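Local structure of uncharacterized protein (4XLZ) at residues 140-145 against 154-159; 186-191 against 248-253. The protein probably removes an acetyl group from N,N'-diacetylchitobiose, as a metal-dependent deacetylase of carbohydrate esterase family 14. All coordinates share one frame; numbering follows the deposited sequence.

Contact 1: residues 140-145 against 154-159; sequences DPWLPY and TGFLAI
The type I turn from D140 to L143, in the loop after strand 135-139, packs P141 and W142 against G155, F156 and I159 of helix 149-164, within the family's GlcNAc-PI de-N-acetylase region. P141 lies over one face of the F156 ring: its CB sits 3.5 Å from the ring centroid and only 2° off the normal, a CH-pi contact, while CG reaches F156 CD1 at 3.6 Å. The helix backbone comes close here at G155, with P141 and G155 CA atoms 4.7 Å apart; a CB on G155 would collide with P141 CB. The same phenyl ring turns its edge toward the face of the indole five-membered ring, nearest at W142 NE1, which lies 3.6 Å from F156 CE1; the planes stand at 89°, a T-shaped pair. With CG anti to its own carbonyl carbon (chi1 -76°), the F156 ring lies where P141 covers a face and W142 meets an edge. One turn on, I159 puts CD1 against the six-membered part of the indole, 3.7 Å from W142 CZ3, and against P141 CD. The beta turn is closed by L143 N to D140 O, and W142 N bonds D140 OD2 at 2.9 Å, an Asx turn in which the N-H comes from above the carboxylate plane. Replacing F156 with an alanine would probably leave P141 without the ring face its CB packs on and W142 without the ring edge that this helix turns to it. R152 of the third subunit makes a cation-pi contact with F156, and Y145 of that subunit meets W142 edge-to-face. The helix sets L157 against helix 118-131 and A158 against strands 33-38 and 135-139.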
# COMPACT_ATOMS: atom_id res chain seq x y z
N ASP A 140 -24.05 5.83 -8.07
CA ASP A 140 -23.67 5.07 -9.26
C ASP A 140 -22.21 5.40 -9.56
O ASP A 140 -21.89 6.53 -9.96
CB ASP A 140 -24.60 5.60 -10.38
CG ASP A 140 -24.34 4.94 -11.71
OD1 ASP A 140 -25.21 5.07 -12.65
OD2 ASP A 140 -23.28 4.28 -11.90
N PRO A 141 -21.31 4.42 -9.43
CA PRO A 141 -19.87 4.79 -9.65
C PRO A 141 -19.53 4.96 -11.10
O PRO A 141 -18.42 5.47 -11.31
CB PRO A 141 -19.17 3.48 -9.05
CG PRO A 141 -20.19 2.34 -9.40
CD PRO A 141 -21.59 2.99 -9.08
N TRP A 142 -20.44 4.70 -11.97
CA TRP A 142 -20.17 4.92 -13.42
C TRP A 142 -20.76 6.26 -13.86
O TRP A 142 -20.77 6.53 -15.11
CB TRP A 142 -20.84 3.84 -14.24
CG TRP A 142 -20.17 2.47 -13.91
CD1 TRP A 142 -18.93 2.05 -14.32
CD2 TRP A 142 -20.74 1.46 -13.07
NE1 TRP A 142 -18.69 0.77 -13.78
CE2 TRP A 142 -19.80 0.39 -13.03
CE3 TRP A 142 -21.98 1.31 -12.45
CZ2 TRP A 142 -20.05 -0.81 -12.32
CZ3 TRP A 142 -22.22 0.15 -11.67
CH2 TRP A 142 -21.26 -0.89 -11.65
N LEU A 143 -21.14 7.16 -12.97
CA LEU A 143 -21.65 8.50 -13.45
C LEU A 143 -20.57 9.18 -14.28
O LEU A 143 -19.41 9.38 -13.87
CB LEU A 143 -21.89 9.28 -12.18
CG LEU A 143 -22.36 10.75 -12.46
CD1 LEU A 143 -23.83 10.69 -13.10
CD2 LEU A 143 -22.42 11.59 -11.16
N PRO A 144 -20.96 9.66 -15.50
CA PRO A 144 -19.90 10.28 -16.31
C PRO A 144 -19.34 11.52 -15.67
O PRO A 144 -20.10 12.35 -15.06
CB PRO A 144 -20.63 10.59 -17.67
CG PRO A 144 -21.75 9.48 -17.72
CD PRO A 144 -22.18 9.30 -16.23
N TYR A 145 -18.05 11.73 -15.80
CA TYR A 145 -17.30 12.88 -15.31
C TYR A 145 -17.26 13.04 -13.81
O TYR A 145 -16.77 14.05 -13.30
CB TYR A 145 -17.87 14.20 -15.98
CG TYR A 145 -17.68 14.10 -17.53
CD1 TYR A 145 -16.39 14.15 -18.04
CD2 TYR A 145 -18.80 13.93 -18.34
CE1 TYR A 145 -16.23 14.00 -19.49
CE2 TYR A 145 -18.66 13.86 -19.72
CZ TYR A 145 -17.35 13.84 -20.27
OH TYR A 145 -17.19 13.67 -21.63
N THR A 154 -17.18 4.87 -3.07
CA THR A 154 -18.34 4.42 -2.33
C THR A 154 -19.22 3.55 -3.17
O THR A 154 -19.79 2.52 -2.68
CB THR A 154 -19.08 5.70 -1.83
OG1 THR A 154 -18.27 6.39 -0.90
CG2 THR A 154 -20.38 5.27 -1.08
N GLY A 155 -19.47 3.97 -4.45
CA GLY A 155 -20.35 3.17 -5.30
C GLY A 155 -19.84 1.73 -5.52
O GLY A 155 -20.60 0.79 -5.37
N PHE A 156 -18.57 1.68 -5.91
CA PHE A 156 -18.05 0.32 -6.20
C PHE A 156 -17.99 -0.51 -4.95
O PHE A 156 -18.37 -1.67 -4.99
CB PHE A 156 -16.58 0.48 -6.76
CG PHE A 156 -16.50 0.95 -8.21
CD1 PHE A 156 -17.21 0.26 -9.20
CD2 PHE A 156 -15.75 2.12 -8.46
CE1 PHE A 156 -17.08 0.73 -10.56
CE2 PHE A 156 -15.66 2.59 -9.83
CZ PHE A 156 -16.34 1.88 -10.85
N LEU A 157 -17.51 0.07 -3.86
CA LEU A 157 -17.42 -0.73 -2.59
C LEU A 157 -18.81 -1.17 -2.12
O LEU A 157 -18.95 -2.27 -1.57
CB LEU A 157 -16.75 0.05 -1.52
CG LEU A 157 -15.23 0.38 -1.77
CD1 LEU A 157 -14.78 1.51 -0.75
CD2 LEU A 157 -14.37 -0.91 -1.53
N ALA A 158 -19.83 -0.33 -2.33
CA ALA A 158 -21.17 -0.76 -1.88
C ALA A 158 -21.70 -1.92 -2.68
O ALA A 158 -22.17 -2.91 -2.11
CB ALA A 158 -22.15 0.47 -2.08
N ILE A 159 -21.50 -1.90 -4.02
CA ILE A 159 -21.99 -2.97 -4.89
C ILE A 159 -21.24 -4.25 -4.49
O ILE A 159 -21.82 -5.32 -4.34
CB ILE A 159 -21.73 -2.62 -6.36
CG1 ILE A 159 -22.65 -1.45 -6.70
CG2 ILE A 159 -22.07 -3.85 -7.26
CD1 ILE A 159 -22.26 -0.79 -8.08

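Contact 2: residues 186-191 against 248-253; sequences FIALYY and EGFRVM. With HEZ (hexane-1,6-diol), chain L.
Two backbone hydrogen bonds join L189 and R251 as a single antiparallel hydrogen-bonded bridge. L189 N reaches R251 O at 2.9 Å with an N-H...O angle of 167°; the return bond, from R251 N to L189 O, comes in on a lone pair in the carbonyl plane. Each carbonyl also receives a CA-H...O contact, F250 CA lying 3.2 Å from L189 O and A188 CA facing R251 O. Water carries the pairing past the bridge: one molecule links Y191 N to G249 O, while another accepts from M253 N and donates to I187 O. Beside the latter, O1 of a hexanediol probably left from crystallisation accepts from I187 N at 2.9 Å and donates to the backbone O of M253 (selenomethionine). Apolar contacts gather around A188, whose CB touches V252 CG2 at 3.9 Å and F250 CD1; F250 CE1 also meets Y190 CB, 3.9 Å away, obliquely to the ring. Y190 carries CG between its backbone N and carbonyl carbon (chi1 62°), which leads its phenol away from F250 to bond I37 O. R251 runs outward, to a salt bridge with the C-terminal carboxylate of I267. Strand 186-190, an outermost strand of the parallel sheet within this chain, bonds strand 135-139 on its other edge; the bridge ties it to the antiparallel pair 197-200 and 247-250, and F250 fits between F28, F137 and helix 43-57.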
# COMPACT_ATOMS: atom_id res chain seq x y z
N PHE A 186 -32.44 -5.87 -3.04
CA PHE A 186 -32.16 -4.97 -4.21
C PHE A 186 -31.08 -3.97 -3.82
O PHE A 186 -30.95 -3.55 -2.62
CB PHE A 186 -33.46 -4.17 -4.67
CG PHE A 186 -33.98 -3.18 -3.64
CD1 PHE A 186 -34.97 -3.58 -2.72
CD2 PHE A 186 -33.53 -1.80 -3.70
CE1 PHE A 186 -35.42 -2.58 -1.80
CE2 PHE A 186 -33.98 -0.85 -2.79
CZ PHE A 186 -34.95 -1.24 -1.87
N ILE A 187 -30.41 -3.57 -4.90
CA ILE A 187 -29.52 -2.33 -4.84
C ILE A 187 -30.25 -1.27 -5.72
O ILE A 187 -30.81 -1.59 -6.82
CB ILE A 187 -28.21 -2.66 -5.51
CG1 ILE A 187 -27.48 -3.57 -4.54
CG2 ILE A 187 -27.37 -1.34 -5.69
CD1 ILE A 187 -26.20 -4.16 -5.33
N ALA A 188 -30.14 -0.03 -5.24
CA ALA A 188 -30.56 1.05 -6.15
C ALA A 188 -29.48 2.11 -6.15
O ALA A 188 -29.07 2.55 -5.09
CB ALA A 188 -31.95 1.65 -5.61
N LEU A 189 -29.08 2.55 -7.36
CA LEU A 189 -27.95 3.52 -7.47
C LEU A 189 -28.58 4.90 -7.69
O LEU A 189 -29.35 5.10 -8.65
CB LEU A 189 -27.05 3.17 -8.66
CG LEU A 189 -26.48 1.73 -8.44
CD1 LEU A 189 -25.64 1.53 -9.72
CD2 LEU A 189 -25.62 1.64 -7.18
N TYR A 190 -28.19 5.83 -6.83
CA TYR A 190 -28.61 7.25 -7.05
C TYR A 190 -27.44 8.04 -7.62
O TYR A 190 -26.39 7.49 -7.90
CB TYR A 190 -29.17 7.86 -5.76
CG TYR A 190 -28.22 7.98 -4.52
CD1 TYR A 190 -28.03 6.89 -3.59
CD2 TYR A 190 -27.47 9.15 -4.33
CE1 TYR A 190 -27.18 7.09 -2.54
CE2 TYR A 190 -26.61 9.29 -3.23
CZ TYR A 190 -26.44 8.22 -2.37
OH TYR A 190 -25.60 8.45 -1.29
N TYR A 191 -27.61 9.35 -7.82
CA TYR A 191 -26.60 10.14 -8.51
C TYR A 191 -26.27 9.49 -9.88
O TYR A 191 -25.07 9.21 -10.19
CB TYR A 191 -25.32 10.36 -7.68
CG TYR A 191 -25.33 11.32 -6.50
CD1 TYR A 191 -26.11 12.50 -6.53
CD2 TYR A 191 -24.52 11.06 -5.38
CE1 TYR A 191 -26.05 13.38 -5.48
CE2 TYR A 191 -24.44 11.96 -4.28
CZ TYR A 191 -25.25 13.11 -4.36
OH TYR A 191 -25.05 13.99 -3.38
N GLU A 248 -36.68 12.07 -8.27
CA GLU A 248 -35.33 11.47 -7.93
C GLU A 248 -35.18 10.16 -8.71
O GLU A 248 -36.06 9.34 -8.76
CB GLU A 248 -35.27 11.16 -6.43
CG GLU A 248 -35.01 12.47 -5.65
CD GLU A 248 -35.11 12.32 -4.13
OE1 GLU A 248 -35.46 11.25 -3.67
OE2 GLU A 248 -34.81 13.35 -3.47
N GLY A 249 -34.00 10.05 -9.36
CA GLY A 249 -33.79 8.89 -10.18
C GLY A 249 -32.87 7.82 -9.56
O GLY A 249 -31.92 8.18 -8.82
N PHE A 250 -33.17 6.59 -9.95
CA PHE A 250 -32.40 5.43 -9.41
C PHE A 250 -32.21 4.52 -10.59
O PHE A 250 -33.04 4.31 -11.49
CB PHE A 250 -33.23 4.70 -8.35
CG PHE A 250 -33.50 5.56 -7.18
CD1 PHE A 250 -32.59 5.72 -6.12
CD2 PHE A 250 -34.75 6.29 -7.12
CE1 PHE A 250 -32.80 6.61 -5.08
CE2 PHE A 250 -34.94 7.19 -6.06
CZ PHE A 250 -34.01 7.35 -5.00
N ARG A 251 -31.05 3.80 -10.54
CA ARG A 251 -30.84 2.72 -11.46
C ARG A 251 -30.85 1.41 -10.68
O ARG A 251 -30.19 1.22 -9.70
CB ARG A 251 -29.48 2.82 -12.21
CG ARG A 251 -29.34 1.72 -13.25
CD ARG A 251 -28.10 1.92 -14.09
NE ARG A 251 -28.03 0.84 -15.09
CZ ARG A 251 -28.74 0.84 -16.21
NH1 ARG A 251 -29.56 1.88 -16.51
NH2 ARG A 251 -28.58 -0.22 -17.08
N VAL A 252 -31.76 0.55 -11.17
CA VAL A 252 -31.93 -0.78 -10.56
C VAL A 252 -31.75 -1.82 -11.63
O VAL A 252 -32.22 -1.64 -12.78
CB VAL A 252 -33.35 -0.95 -9.87
CG1 VAL A 252 -33.51 -2.33 -9.23
CG2 VAL A 252 -33.63 0.18 -8.83
N MSE A 253 -31.01 -2.90 -11.34
CA MSE A 253 -30.82 -3.95 -12.34
C MSE A 253 -30.84 -5.30 -11.56
O MSE A 253 -30.61 -5.36 -10.35
CB MSE A 253 -29.38 -3.90 -12.95
CG MSE A 253 -29.06 -2.56 -13.66
SE MSE A 253 -27.45 -2.66 -14.69
CE MSE A 253 -26.23 -2.80 -13.08
O1 HEZ L . -30.62 -5.33 -7.23
C1 HEZ L . -29.43 -6.20 -7.13
C2 HEZ L . -29.43 -7.08 -5.83
C3 HEZ L . -28.09 -7.86 -5.81
C4 HEZ L . -28.15 -8.67 -4.52
C5 HEZ L . -27.03 -9.67 -4.28
C6 HEZ L . -27.23 -10.07 -2.78
O6 HEZ L . -28.42 -10.96 -2.52
O HOH W 1 -29.90 -3.07 -8.65
O HOH W 2 -30.31 10.23 -8.30

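Overall arrangement
Contacts 1 and 2 follow one another along the chain, their centres 11 Å apart, and meet where strands 135-139 and 186-190 run out into loops. D140 N lies 2.9 Å from Y190 O, a probable hydrogen bond, and D140 CB packs on L189 CB at 3.9 Å, so the turn of contact 1 rests on the end of the strand in contact 2. Both touch the third subunit, whose Y145 also packs on R251 of contact 2. The cadmium site of H40, D43 and H151 ties in through Y191, whose hydroxyl bonds D43; a bound cadmium lies about 8 Å from the Y190 side chain.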